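Local coordinates for putative flagella-related protein H (Methanocaldococcus jannaschii DSM 2661, PDB 4WIA), which probably binds ATP and magnesium as an accessory component of the archaellum, the archaeal flagellum, whose assembly it may help to regulate, at residues L29-G34 with T181-T186; G34-G39 with T162-E167; V123-S128 with I158-V163; A131-D136 with K166-S171; L198-K203 with Q212-F217. One frame throughout, in Å; residues are numbered along the deposited sequence.

Contact 1 of 5, residues L29-G34 with T181-T186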
# COMPACT_ATOMS: atom_id res chain seq x y z
N LEU A 29 13.85 -19.27 6.49
CA LEU A 29 13.12 -20.23 7.23
C LEU A 29 13.08 -19.79 8.70
O LEU A 29 14.07 -19.88 9.45
CB LEU A 29 13.77 -21.60 7.14
CG LEU A 29 13.09 -22.69 7.99
CD1 LEU A 29 11.69 -23.00 7.54
CD2 LEU A 29 13.94 -23.96 7.96
N ILE A 30 11.91 -19.37 9.12
CA ILE A 30 11.71 -18.85 10.41
C ILE A 30 11.07 -19.92 11.26
O ILE A 30 10.05 -20.48 10.92
CB ILE A 30 10.73 -17.66 10.36
CG1 ILE A 30 11.20 -16.65 9.31
CG2 ILE A 30 10.61 -17.01 11.73
CD1 ILE A 30 10.45 -15.33 9.30
N ILE A 31 11.69 -20.21 12.37
CA ILE A 31 11.12 -21.14 13.33
C ILE A 31 10.72 -20.38 14.58
O ILE A 31 11.53 -19.71 15.20
CB ILE A 31 12.16 -22.23 13.71
CG1 ILE A 31 12.55 -23.03 12.47
CG2 ILE A 31 11.58 -23.17 14.78
CD1 ILE A 31 11.41 -23.77 11.81
N ILE A 32 9.46 -20.51 14.96
CA ILE A 32 8.96 -19.92 16.17
C ILE A 32 8.68 -20.98 17.19
O ILE A 32 7.76 -21.75 17.02
CB ILE A 32 7.72 -19.09 15.90
CG1 ILE A 32 8.03 -18.05 14.79
CG2 ILE A 32 7.32 -18.38 17.18
CD1 ILE A 32 6.80 -17.31 14.29
N GLU A 33 9.50 -21.06 18.21
CA GLU A 33 9.49 -22.18 19.12
C GLU A 33 9.11 -21.69 20.50
O GLU A 33 9.77 -20.81 21.06
CB GLU A 33 10.89 -22.84 19.17
CG GLU A 33 11.07 -23.84 20.33
CD GLU A 33 12.40 -24.56 20.38
OE1 GLU A 33 13.33 -24.20 19.63
OE2 GLU A 33 12.50 -25.54 21.17
N GLY A 34 8.10 -22.32 21.09
CA GLY A 34 7.72 -21.99 22.45
C GLY A 34 6.56 -22.86 22.85
O GLY A 34 5.91 -23.46 22.01
N THR A 181 16.91 -20.29 9.50
CA THR A 181 17.68 -19.11 9.25
C THR A 181 17.34 -18.02 10.30
O THR A 181 18.21 -17.23 10.69
CB THR A 181 17.44 -18.54 7.85
OG1 THR A 181 16.09 -18.05 7.75
CG2 THR A 181 17.72 -19.58 6.83
N MSE A 182 16.10 -17.99 10.75
CA MSE A 182 15.69 -17.11 11.80
C MSE A 182 15.04 -17.94 12.86
O MSE A 182 14.06 -18.60 12.61
CB MSE A 182 14.73 -16.06 11.26
CG MSE A 182 14.37 -15.03 12.33
SE MSE A 182 13.12 -13.76 11.56
CE MSE A 182 13.29 -12.35 12.88
N LEU A 183 15.56 -17.91 14.07
CA LEU A 183 14.98 -18.62 15.17
C LEU A 183 14.48 -17.68 16.27
O LEU A 183 15.23 -16.88 16.81
CB LEU A 183 16.01 -19.55 15.77
CG LEU A 183 15.52 -20.37 16.97
CD1 LEU A 183 14.50 -21.45 16.57
CD2 LEU A 183 16.70 -20.99 17.73
N ILE A 184 13.21 -17.81 16.60
CA ILE A 184 12.57 -16.98 17.55
C ILE A 184 11.97 -17.85 18.61
O ILE A 184 11.18 -18.77 18.31
CB ILE A 184 11.42 -16.18 16.92
CG1 ILE A 184 11.93 -15.36 15.76
CG2 ILE A 184 10.80 -15.28 17.97
CD1 ILE A 184 10.81 -14.72 14.95
N ARG A 185 12.29 -17.56 19.86
CA ARG A 185 11.70 -18.28 20.98
C ARG A 185 10.73 -17.41 21.75
O ARG A 185 11.06 -16.29 22.13
CB ARG A 185 12.80 -18.81 21.90
CG ARG A 185 12.30 -19.42 23.20
CD ARG A 185 13.37 -20.22 23.88
NE ARG A 185 13.12 -20.35 25.30
CZ ARG A 185 12.43 -21.35 25.89
NH1 ARG A 185 11.90 -22.36 25.20
NH2 ARG A 185 12.27 -21.33 27.21
N THR A 186 9.54 -17.95 22.01
CA THR A 186 8.49 -17.23 22.71
C THR A 186 8.26 -17.76 24.12
O THR A 186 8.35 -18.96 24.33
CB THR A 186 7.16 -17.27 21.95
OG1 THR A 186 6.78 -18.61 21.69
CG2 THR A 186 7.30 -16.57 20.64
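Strand 29-33, which leads directly into the P-loop of this KaiC-like ATP-binding fold, pairs in parallel with strand 182-186, Ile30 lying opposite Met182 and Glu33 opposite Arg185. At the start of the ladder Leu29 O accepts two N-H groups: Thr181 N, which lies in the carbonyl plane on a lone pair, and Met182 N, which stands 40° out of it. The hydroxyl of Thr181, placed between its own backbone N and carbonyl carbon (chi1 67°), takes the amide of Leu29, N to OG1 2.8 Å. A valine at Thr181 would probably leave that buried amide without its acceptor and loosen the first rung of the ladder. Further on, Ile31 N binds Met182 O at 2.9 Å, and Glu33 N binds Ile184 O at 2.8 Å.

Ile30, Ile32, Met182 and Ile184 share one face of the sheet, with Ile32 reaching helix 40-53. There Ile30 runs beside the extended selenomethionine, CD1 touching SE of Met182 at 3.8 Å, while its CG2 meets CD1 of Ile184 at 4.0 Å. On the other face CD1 of Leu183 rests against CB of Ile31 at 3.8 Å. Glu33 and Arg185 leave this face without pairing to each other; Glu33 forms a salt bridge with Arg177 and Arg185 one with Glu187. At the far end CA of Gly34 lies 3.6 Å from Thr186 OG1. An apolar middle is thus flanked by polar ends, of which only the Gly34 and Thr186 end, through the Thr186 hydroxyl bonded to Thr38, adjoins the P-loop and the probable nucleotide site.

Contact 2 of 5, residues G34-G39 with T162-E167. With SO4 (sulfate ion), chain E; SO4 (sulfate ion), chain F.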
# COMPACT_ATOMS: atom_id res chain seq x y z
N GLY A 34 8.10 -22.32 21.09
CA GLY A 34 7.72 -21.99 22.45
C GLY A 34 6.56 -22.86 22.85
O GLY A 34 5.91 -23.46 22.01
N GLU A 35 6.28 -22.88 24.14
CA GLU A 35 5.18 -23.65 24.67
C GLU A 35 3.79 -23.09 24.30
O GLU A 35 3.66 -22.01 23.72
CB GLU A 35 5.31 -23.75 26.18
CG GLU A 35 6.63 -24.36 26.58
CD GLU A 35 6.65 -24.87 28.00
OE1 GLU A 35 7.76 -25.15 28.48
OE2 GLU A 35 5.57 -25.01 28.60
N GLU A 36 2.76 -23.86 24.63
CA GLU A 36 1.41 -23.41 24.39
C GLU A 36 1.21 -22.04 24.98
O GLU A 36 1.74 -21.76 26.03
CB GLU A 36 0.43 -24.33 25.10
CG GLU A 36 0.59 -25.79 24.76
CD GLU A 36 -0.52 -26.66 25.29
OE1 GLU A 36 -0.78 -27.72 24.69
OE2 GLU A 36 -1.13 -26.30 26.32
N SER A 37 0.39 -21.22 24.32
CA SER A 37 -0.09 -19.92 24.87
C SER A 37 0.99 -18.83 24.98
O SER A 37 0.78 -17.86 25.67
CB SER A 37 -0.71 -20.12 26.26
OG SER A 37 -1.63 -21.19 26.24
N THR A 38 2.12 -19.03 24.33
CA THR A 38 3.19 -18.07 24.39
C THR A 38 3.14 -17.08 23.21
O THR A 38 4.03 -16.23 23.08
CB THR A 38 4.57 -18.75 24.55
OG1 THR A 38 4.93 -19.49 23.37
CG2 THR A 38 4.56 -19.68 25.75
N GLY A 39 2.12 -17.18 22.36
CA GLY A 39 1.92 -16.18 21.31
C GLY A 39 2.42 -16.52 19.92
O GLY A 39 2.49 -15.65 19.06
N THR A 162 5.68 -22.91 13.42
CA THR A 162 5.71 -22.94 14.87
C THR A 162 6.04 -24.35 15.38
O THR A 162 5.64 -25.34 14.79
CB THR A 162 4.39 -22.45 15.45
OG1 THR A 162 3.37 -23.39 15.15
CG2 THR A 162 4.00 -21.08 14.85
N VAL A 163 6.71 -24.38 16.52
CA VAL A 163 7.13 -25.59 17.15
C VAL A 163 6.79 -25.51 18.63
O VAL A 163 7.19 -24.55 19.31
CB VAL A 163 8.65 -25.69 17.02
CG1 VAL A 163 9.20 -26.81 17.90
CG2 VAL A 163 9.05 -25.89 15.57
N ASN A 164 6.05 -26.48 19.14
CA ASN A 164 5.85 -26.63 20.57
C ASN A 164 6.83 -27.67 21.06
O ASN A 164 6.72 -28.83 20.71
CB ASN A 164 4.42 -27.04 20.88
CG ASN A 164 4.17 -27.27 22.37
OD1 ASN A 164 5.09 -27.41 23.18
ND2 ASN A 164 2.90 -27.33 22.74
N PRO A 165 7.81 -27.27 21.88
CA PRO A 165 8.87 -28.23 22.21
C PRO A 165 8.38 -29.43 23.02
O PRO A 165 9.08 -30.44 23.06
CB PRO A 165 9.89 -27.39 23.01
CG PRO A 165 9.11 -26.24 23.54
CD PRO A 165 8.05 -25.96 22.52
N LYS A 166 7.19 -29.34 23.63
CA LYS A 166 6.60 -30.47 24.35
C LYS A 166 6.16 -31.65 23.47
O LYS A 166 5.81 -32.74 23.96
CB LYS A 166 5.41 -30.02 25.19
CG LYS A 166 5.83 -29.31 26.46
CD LYS A 166 4.66 -28.57 27.10
CE LYS A 166 4.85 -28.39 28.59
NZ LYS A 166 4.71 -29.70 29.29
N GLU A 167 6.15 -31.41 22.17
CA GLU A 167 5.55 -32.34 21.25
C GLU A 167 6.65 -33.15 20.62
O GLU A 167 6.35 -34.15 20.02
CB GLU A 167 4.79 -31.60 20.15
CG GLU A 167 3.35 -31.19 20.47
CD GLU A 167 2.59 -30.58 19.28
OE1 GLU A 167 1.36 -30.76 19.21
OE2 GLU A 167 3.18 -29.90 18.43
S SO4 E . 0.41 -20.01 20.97
O1 SO4 E . 1.82 -19.99 21.49
O2 SO4 E . -0.31 -18.86 21.50
O3 SO4 E . 0.26 -19.85 19.50
O4 SO4 E . -0.05 -21.28 21.54
S SO4 F . 1.01 -25.12 20.22
O1 SO4 F . 2.02 -24.55 21.13
O2 SO4 F . -0.39 -24.59 20.34
O3 SO4 F . 1.01 -26.53 20.68
O4 SO4 F . 1.37 -25.00 18.76
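Glu36 and Asn164 meet beside a sulfate ion instead of bonding to each other. CG of Glu36 packs 3.4 Å from Asn164 ND2, its carboxylate plane turned 67° from the amide, while ND2 donates to O3 of that sulfate (chain F) at 2.9 Å in a nearly straight bond of 164°. The other end of the amide is engaged as well: Asn164 OD1 accepts from Lys166 N at 2.9 Å in an Asx turn, and two bonds thus fix the rotation of the group. With CG anti to the backbone N (chi1 177°), the amide is carried to the side where Glu36 and the ion lie.

One backbone bond joins the two segments, Gly34 N to Val163 O at 3.0 Å, and it prolongs the pairing of strands 29-33 and 158-163 to the start of the P-loop. Past this point the loop makes a type II turn from Glu35 to Thr38, held by Thr38 OG1 donating to Glu35 O at 2.8 Å. Its amides then face a second sulfate (chain E), Ser37 N reaching O4 at 2.8 Å and Gly39 N reaching O2 at 3.1 Å, with Thr38 N bonding only weakly. Lys40 N and Ser41 N also bind this ion, which probably imitates a nucleotide phosphate; Lys40 NZ and Gln64 NE2 hold the sulfate beside Asn164. Farther out, Glu35 OE2 touches CE of Lys166 at 3.5 Å, without a salt bridge.

Contact 3 of 5, residues V123-S128 with I158-V163; sequences VIIFDS and IIICTV
Two first torsions bring Asp127 and Thr162 together: CG of Asp127 is anti to its backbone N (chi1 178°), and OG1 of Thr162 sits between backbone N and carbonyl carbon (chi1 67°). The hydroxyl consequently donates to Asp127 OD1 at 2.7 Å, on the anti side of the carboxylate and somewhat out of its plane. Four apolar residues followed by an aspartate at the end of a central strand are consistent with a Walker B motif, and the second oxygen of Asp127 agrees with this, for OD2 is hydrogen-bonded to Ser41 OG of the P-loop and to Tyr60. A cis peptide joins Asp127 to Ser128, whose hydroxyl bonds to Ser130 OG and caps the helix that follows by bonding to Ala131 N.

Behind this polar end, strands 123-127 and 158-163 run parallel with their axes about 8° apart. The ladder comprises Ile124 N to Ile158 O, Ile160 N to Ile124 O, Phe126 N to Ile160 O at 2.8 Å, and Thr162 N to Phe126 O at 3.0 Å. On one face Ile125 lies alongside Ile160, CG1 against CB at 4.0 Å, while CD1 of Ile160 reaches across to Val123 CG1. This face turns toward helix 40-53, which touches Val123 and Ile125. The opposite face carries Ile124, Ile159, Phe126 and Cys161, and here the ring of Phe126 also meets that of Phe149. CG2 of Ile159 comes to the edge of the Phe126 ring at CE2, whereas SG of Cys161 approaches the same ring obliquely, 3.9 Å from CD2.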
# COMPACT_ATOMS: atom_id res chain seq x y z
N VAL A 123 4.82 -16.78 0.69
CA VAL A 123 5.11 -17.07 2.07
C VAL A 123 4.28 -18.23 2.46
O VAL A 123 3.08 -18.20 2.23
CB VAL A 123 4.72 -15.87 2.98
CG1 VAL A 123 4.98 -16.17 4.43
CG2 VAL A 123 5.50 -14.61 2.59
N ILE A 124 4.88 -19.23 3.12
CA ILE A 124 4.13 -20.38 3.57
C ILE A 124 4.30 -20.59 5.04
O ILE A 124 5.41 -20.74 5.53
CB ILE A 124 4.58 -21.65 2.81
CG1 ILE A 124 4.46 -21.43 1.28
CG2 ILE A 124 3.76 -22.85 3.22
CD1 ILE A 124 5.72 -20.96 0.62
N ILE A 125 3.18 -20.68 5.76
CA ILE A 125 3.21 -20.77 7.21
C ILE A 125 2.68 -22.15 7.66
O ILE A 125 1.57 -22.48 7.27
CB ILE A 125 2.35 -19.65 7.78
CG1 ILE A 125 2.96 -18.29 7.43
CG2 ILE A 125 2.22 -19.77 9.28
CD1 ILE A 125 2.18 -17.05 7.79
N PHE A 126 3.40 -22.87 8.54
CA PHE A 126 2.89 -24.05 9.17
C PHE A 126 2.75 -23.83 10.66
O PHE A 126 3.73 -23.77 11.38
CB PHE A 126 3.80 -25.26 8.92
CG PHE A 126 4.01 -25.55 7.47
CD1 PHE A 126 3.08 -26.26 6.78
CD2 PHE A 126 5.06 -25.01 6.78
CE1 PHE A 126 3.19 -26.50 5.42
CE2 PHE A 126 5.17 -25.23 5.41
CZ PHE A 126 4.21 -25.97 4.74
N ASP A 127 1.50 -23.75 11.13
CA ASP A 127 1.24 -23.55 12.53
C ASP A 127 0.29 -24.66 12.96
O ASP A 127 -0.92 -24.45 12.92
CB ASP A 127 0.59 -22.16 12.69
CG ASP A 127 0.21 -21.85 14.12
OD1 ASP A 127 0.86 -22.43 15.02
OD2 ASP A 127 -0.71 -21.01 14.35
N SER A 128 0.76 -25.85 13.35
CA SER A 128 2.06 -26.17 13.91
C SER A 128 2.77 -27.23 13.07
O SER A 128 2.19 -28.27 12.72
CB SER A 128 1.77 -26.75 15.30
OG SER A 128 2.82 -27.55 15.84
N ILE A 158 9.52 -17.65 1.48
CA ILE A 158 9.70 -17.60 2.89
C ILE A 158 8.85 -18.65 3.56
O ILE A 158 7.71 -18.76 3.23
CB ILE A 158 9.29 -16.21 3.43
CG1 ILE A 158 10.31 -15.18 2.96
CG2 ILE A 158 9.21 -16.22 4.95
CD1 ILE A 158 9.82 -13.74 2.98
N ILE A 159 9.42 -19.40 4.50
CA ILE A 159 8.66 -20.37 5.26
C ILE A 159 8.72 -20.10 6.75
O ILE A 159 9.75 -19.78 7.29
CB ILE A 159 9.14 -21.81 4.95
CG1 ILE A 159 8.76 -22.14 3.53
CG2 ILE A 159 8.49 -22.82 5.88
CD1 ILE A 159 9.30 -23.46 3.03
N ILE A 160 7.58 -20.26 7.41
CA ILE A 160 7.49 -19.95 8.80
C ILE A 160 6.79 -21.12 9.47
O ILE A 160 5.68 -21.40 9.10
CB ILE A 160 6.64 -18.64 9.01
CG1 ILE A 160 7.23 -17.48 8.22
CG2 ILE A 160 6.60 -18.28 10.47
CD1 ILE A 160 6.44 -16.16 8.28
N CYS A 161 7.40 -21.72 10.50
CA CYS A 161 6.76 -22.77 11.27
C CYS A 161 6.73 -22.46 12.75
O CYS A 161 7.65 -21.86 13.31
CB CYS A 161 7.52 -24.07 11.15
SG CYS A 161 7.89 -24.68 9.50
N THR A 162 5.68 -22.91 13.42
CA THR A 162 5.71 -22.94 14.87
C THR A 162 6.04 -24.35 15.38
O THR A 162 5.64 -25.34 14.79
CB THR A 162 4.39 -22.45 15.45
OG1 THR A 162 3.37 -23.39 15.15
CG2 THR A 162 4.00 -21.08 14.85
N VAL A 163 6.71 -24.38 16.52
CA VAL A 163 7.13 -25.59 17.15
C VAL A 163 6.79 -25.51 18.63
O VAL A 163 7.19 -24.55 19.31
CB VAL A 163 8.65 -25.69 17.02
CG1 VAL A 163 9.20 -26.81 17.90
CG2 VAL A 163 9.05 -25.89 15.57

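Contact 4 of 5, residues A131-D136 with K166-S171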
# COMPACT_ATOMS: atom_id res chain seq x y z
N ALA A 131 3.17 -30.35 15.53
CA ALA A 131 2.04 -31.30 15.55
C ALA A 131 2.07 -32.21 14.31
O ALA A 131 1.81 -33.42 14.41
CB ALA A 131 0.72 -30.58 15.63
N LEU A 132 2.42 -31.67 13.14
CA LEU A 132 2.46 -32.47 11.91
C LEU A 132 3.58 -33.51 11.93
O LEU A 132 3.39 -34.62 11.44
CB LEU A 132 2.65 -31.56 10.71
CG LEU A 132 1.47 -30.65 10.39
CD1 LEU A 132 1.81 -29.57 9.38
CD2 LEU A 132 0.25 -31.43 9.88
N ILE A 133 4.74 -33.16 12.48
CA ILE A 133 5.81 -34.14 12.65
C ILE A 133 5.40 -35.20 13.67
O ILE A 133 5.43 -36.40 13.39
CB ILE A 133 7.13 -33.49 13.07
CG1 ILE A 133 7.57 -32.53 11.95
CG2 ILE A 133 8.19 -34.56 13.33
CD1 ILE A 133 8.65 -31.52 12.30
N ALA A 134 5.00 -34.76 14.86
CA ALA A 134 4.74 -35.66 15.98
C ALA A 134 3.67 -36.68 15.66
O ALA A 134 3.67 -37.74 16.24
CB ALA A 134 4.36 -34.86 17.22
N ASN A 135 2.75 -36.33 14.76
CA ASN A 135 1.70 -37.23 14.37
C ASN A 135 1.85 -37.85 12.99
O ASN A 135 0.93 -38.49 12.50
CB ASN A 135 0.37 -36.54 14.49
CG ASN A 135 0.09 -36.13 15.90
OD1 ASN A 135 -0.03 -36.97 16.76
ND2 ASN A 135 0.03 -34.85 16.16
N ASP A 136 3.02 -37.69 12.39
CA ASP A 136 3.27 -38.30 11.09
C ASP A 136 3.45 -39.81 11.22
O ASP A 136 4.02 -40.30 12.20
CB ASP A 136 4.48 -37.69 10.43
CG ASP A 136 4.75 -38.28 9.09
OD1 ASP A 136 4.01 -37.91 8.16
OD2 ASP A 136 5.70 -39.12 8.98
N LYS A 166 7.19 -29.34 23.63
CA LYS A 166 6.60 -30.47 24.35
C LYS A 166 6.16 -31.65 23.47
O LYS A 166 5.81 -32.74 23.96
CB LYS A 166 5.41 -30.02 25.19
CG LYS A 166 5.83 -29.31 26.46
CD LYS A 166 4.66 -28.57 27.10
CE LYS A 166 4.85 -28.39 28.59
NZ LYS A 166 4.71 -29.70 29.29
N GLU A 167 6.15 -31.41 22.17
CA GLU A 167 5.55 -32.34 21.25
C GLU A 167 6.65 -33.15 20.62
O GLU A 167 6.35 -34.15 20.02
CB GLU A 167 4.79 -31.60 20.15
CG GLU A 167 3.35 -31.19 20.47
CD GLU A 167 2.59 -30.58 19.28
OE1 GLU A 167 1.36 -30.76 19.21
OE2 GLU A 167 3.18 -29.90 18.43
N LEU A 168 7.92 -32.73 20.76
CA LEU A 168 9.02 -33.40 20.09
C LEU A 168 10.22 -33.56 21.01
O LEU A 168 10.46 -32.71 21.87
CB LEU A 168 9.46 -32.60 18.88
CG LEU A 168 8.41 -32.33 17.82
CD1 LEU A 168 9.03 -31.44 16.77
CD2 LEU A 168 7.91 -33.61 17.19
N PRO A 169 10.97 -34.68 20.84
CA PRO A 169 12.27 -34.80 21.55
C PRO A 169 13.33 -33.76 21.10
O PRO A 169 13.30 -33.22 19.99
CB PRO A 169 12.74 -36.25 21.26
CG PRO A 169 11.77 -36.83 20.30
CD PRO A 169 10.61 -35.88 20.08
N GLU A 170 14.25 -33.50 22.03
CA GLU A 170 15.33 -32.54 21.88
C GLU A 170 16.20 -32.85 20.68
O GLU A 170 16.69 -31.96 20.01
CB GLU A 170 16.17 -32.53 23.17
CG GLU A 170 17.17 -31.40 23.36
CD GLU A 170 16.73 -29.99 22.97
OE1 GLU A 170 15.54 -29.64 22.76
OE2 GLU A 170 17.67 -29.19 22.87
N SER A 171 16.37 -34.14 20.42
CA SER A 171 17.16 -34.58 19.27
C SER A 171 16.58 -33.94 18.00
O SER A 171 17.30 -33.34 17.21
CB SER A 171 17.22 -36.11 19.20
OG SER A 171 15.94 -36.67 18.98
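Ala131, in the first turn of helix 129-134, receives the carboxylate of Glu167. CB of Ala131 touches OE1 at 3.6 Å, and Ala131 N lies 2.9 Å from OE2, yet the angle there is too poor for a hydrogen bond. The Ala131 amide is already capped, and Glu167 OE2 is taken up by Ser130 OG. Beyond CG the chain of Glu167 is extended, which lets it span from the loop to the beginning of the helix; the N-terminal end of a helix would probably be electrostatically agreeable to a carboxylate.

Ile133, two residues on, presents CG2 to CD2 of Leu168 at 4.0 Å, the two side chains crossing at about a right angle. With CG of Leu168 anti to the carbonyl carbon (chi1 -59°), its CD2 branch comes forward to the helix and also meets CB of Ala134 at 3.8 Å. That methyl of Ala134 is small enough to rest against the backbone too, 3.5 Å from Glu167 O. Ile133 also touches Val142 and Leu145 of helix 142-153, so the little apolar patch is tied to a third element.

Asn135 closes the helix. Its backbone N and its ND2 both donate to Ala131 O, at 3.1 Å and 2.9 Å, from opposite faces of the carbonyl plane, so the final turn is gripped twice. The contact joins the short helix that follows a probable Walker B strand to the loop that follows the neighbouring strand, 158-163, at the carboxyl edge of the parallel sheet, where P-loop NTPases place their nucleotide site.

Contact 5 of 5, residues L198-K203 with Q212-F217; sequences LAKILK and QKNIVF
Strands 198-203 and 214-217 run antiparallel, their directions 165° apart, with Ala199 and Ile215 forming a hydrogen-bonded pair (Ala199 N to Ile215 O 2.9 Å, Ile215 N to Ala199 O 2.8 Å) and Lys200 and Asn214 a non-hydrogen-bonded one. Ile201 N continues the ladder to Lys213 O at 2.9 Å.

On one face Lys200 lies alongside Asn214, pointing the same way. The bend at chi3 (-141°) brings CE of Lys200 to 3.1 Å from OD1 of Asn214, with CG close to the same oxygen. An alanine here would remove these methylenes and is likely to leave the Asn214 amide freer to turn. Farther along that face CD1 of Leu198 touches both CB of Asn214, at 3.7 Å, and CG2 of Val216.

The two strands form a beta hairpin in the antiparallel extension of the main sheet, where strand 194-204 also pairs with strand 182-191. On that side Leu202 and Lys203 both face Leu183, making a classic beta bulge.

The buried face of the hairpin belongs to Ala199, Ile215 and their neighbours. Phe217 has CG between its backbone N and carbonyl carbon (chi1 60°), a setting that brings the ring edge to Ala199, with CE1 3.9 Å from CB and CB near the ring plane. Ile201 sends CD1 over to CD1 of Ile215 at 4.1 Å, and Ile215 itself touches Val227 on the next strand, 224-227.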
# COMPACT_ATOMS: atom_id res chain seq x y z
N LEU A 198 7.14 -12.54 25.30
CA LEU A 198 8.44 -12.14 24.85
C LEU A 198 8.79 -13.03 23.72
O LEU A 198 8.69 -14.23 23.85
CB LEU A 198 9.48 -12.28 25.97
CG LEU A 198 10.93 -12.10 25.53
CD1 LEU A 198 11.22 -10.64 25.28
CD2 LEU A 198 11.88 -12.63 26.59
N ALA A 199 9.23 -12.41 22.62
CA ALA A 199 9.78 -13.09 21.48
C ALA A 199 11.25 -12.75 21.40
O ALA A 199 11.60 -11.60 21.19
CB ALA A 199 9.09 -12.63 20.24
N LYS A 200 12.13 -13.73 21.60
CA LYS A 200 13.53 -13.49 21.56
C LYS A 200 14.14 -14.08 20.28
O LYS A 200 13.93 -15.26 19.95
CB LYS A 200 14.16 -14.08 22.77
CG LYS A 200 15.60 -13.67 22.95
CD LYS A 200 16.17 -14.35 24.19
CE LYS A 200 17.09 -13.45 24.98
NZ LYS A 200 17.12 -13.98 26.36
N ILE A 201 14.94 -13.28 19.59
CA ILE A 201 15.48 -13.69 18.32
C ILE A 201 16.83 -14.30 18.63
O ILE A 201 17.80 -13.59 18.78
CB ILE A 201 15.60 -12.51 17.36
CG1 ILE A 201 14.20 -12.02 16.98
CG2 ILE A 201 16.40 -12.93 16.13
CD1 ILE A 201 14.14 -10.78 16.09
N LEU A 202 16.88 -15.62 18.71
CA LEU A 202 18.11 -16.32 19.04
C LEU A 202 19.07 -16.39 17.89
O LEU A 202 20.24 -16.52 18.10
CB LEU A 202 17.80 -17.72 19.50
CG LEU A 202 16.86 -17.82 20.68
CD1 LEU A 202 16.50 -19.27 20.94
CD2 LEU A 202 17.49 -17.19 21.90
N LYS A 203 18.60 -16.21 16.67
CA LYS A 203 19.46 -16.36 15.51
C LYS A 203 18.77 -15.71 14.36
O LYS A 203 17.56 -15.78 14.25
CB LYS A 203 19.60 -17.85 15.24
CG LYS A 203 20.36 -18.27 14.01
CD LYS A 203 20.18 -19.79 13.90
CE LYS A 203 20.84 -20.39 12.71
NZ LYS A 203 20.40 -21.80 12.62
N GLN A 212 16.12 -5.72 17.10
CA GLN A 212 15.93 -5.91 18.54
C GLN A 212 15.98 -7.41 18.85
O GLN A 212 15.33 -8.16 18.21
CB GLN A 212 14.58 -5.37 19.05
CG GLN A 212 14.37 -3.91 18.97
CD GLN A 212 15.49 -3.12 19.57
OE1 GLN A 212 16.40 -2.69 18.86
NE2 GLN A 212 15.43 -2.90 20.87
N LYS A 213 16.76 -7.80 19.84
CA LYS A 213 16.84 -9.17 20.26
C LYS A 213 15.61 -9.61 21.04
O LYS A 213 15.10 -10.71 20.84
CB LYS A 213 18.07 -9.36 21.12
CG LYS A 213 18.48 -10.80 21.22
CD LYS A 213 19.86 -11.03 21.80
CE LYS A 213 20.10 -12.53 21.99
NZ LYS A 213 21.47 -12.79 22.51
N ASN A 214 15.15 -8.78 21.96
CA ASN A 214 13.98 -9.09 22.76
C ASN A 214 12.83 -8.25 22.36
O ASN A 214 12.88 -7.07 22.49
CB ASN A 214 14.29 -8.85 24.20
CG ASN A 214 15.35 -9.77 24.71
OD1 ASN A 214 15.15 -10.99 24.75
ND2 ASN A 214 16.48 -9.22 25.09
N ILE A 215 11.75 -8.85 21.90
CA ILE A 215 10.57 -8.08 21.52
C ILE A 215 9.43 -8.42 22.49
O ILE A 215 8.91 -9.53 22.51
CB ILE A 215 10.18 -8.36 20.09
CG1 ILE A 215 11.31 -7.94 19.15
CG2 ILE A 215 8.93 -7.59 19.73
CD1 ILE A 215 11.16 -8.49 17.73
N VAL A 216 9.10 -7.46 23.37
CA VAL A 216 7.99 -7.64 24.30
C VAL A 216 6.69 -7.16 23.68
O VAL A 216 6.65 -6.15 23.01
CB VAL A 216 8.24 -6.90 25.60
CG1 VAL A 216 7.10 -7.13 26.57
CG2 VAL A 216 9.57 -7.34 26.21
N PHE A 217 5.62 -7.94 23.85
CA PHE A 217 4.30 -7.53 23.38
C PHE A 217 3.19 -8.11 24.22
O PHE A 217 3.43 -8.99 25.05
CB PHE A 217 4.07 -7.90 21.91
CG PHE A 217 4.17 -9.38 21.61
CD1 PHE A 217 5.40 -9.98 21.36
CD2 PHE A 217 3.03 -10.18 21.54
CE1 PHE A 217 5.50 -11.34 21.08
CE2 PHE A 217 3.13 -11.55 21.23
CZ PHE A 217 4.37 -12.13 21.02

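In the fold
Four of the five contacts follow one mixed sheet: contact 3 joins strands 123-127 and 158-163, contact 1 joins strands 29-33 and 182-191, and contact 5 lies in the antiparallel extension. Strand 158-163 sits beside strand 29-33, which brings the centres of contacts 1 and 3 within about 10 Å. Contact 2 shares Gly34 with contact 1 and Thr162 and Val163 with contact 3. Along the chain contacts 2, 3 and 4 are nested within the loop closed by contact 1, contacts 3 and 4 cross, and contact 5 follows. The strand ends of contacts 1, 2 and 3 thus meet at the probable ATP site, flanked by contact 4, while contact 5 lies about 18 Å from contact 3 between centres.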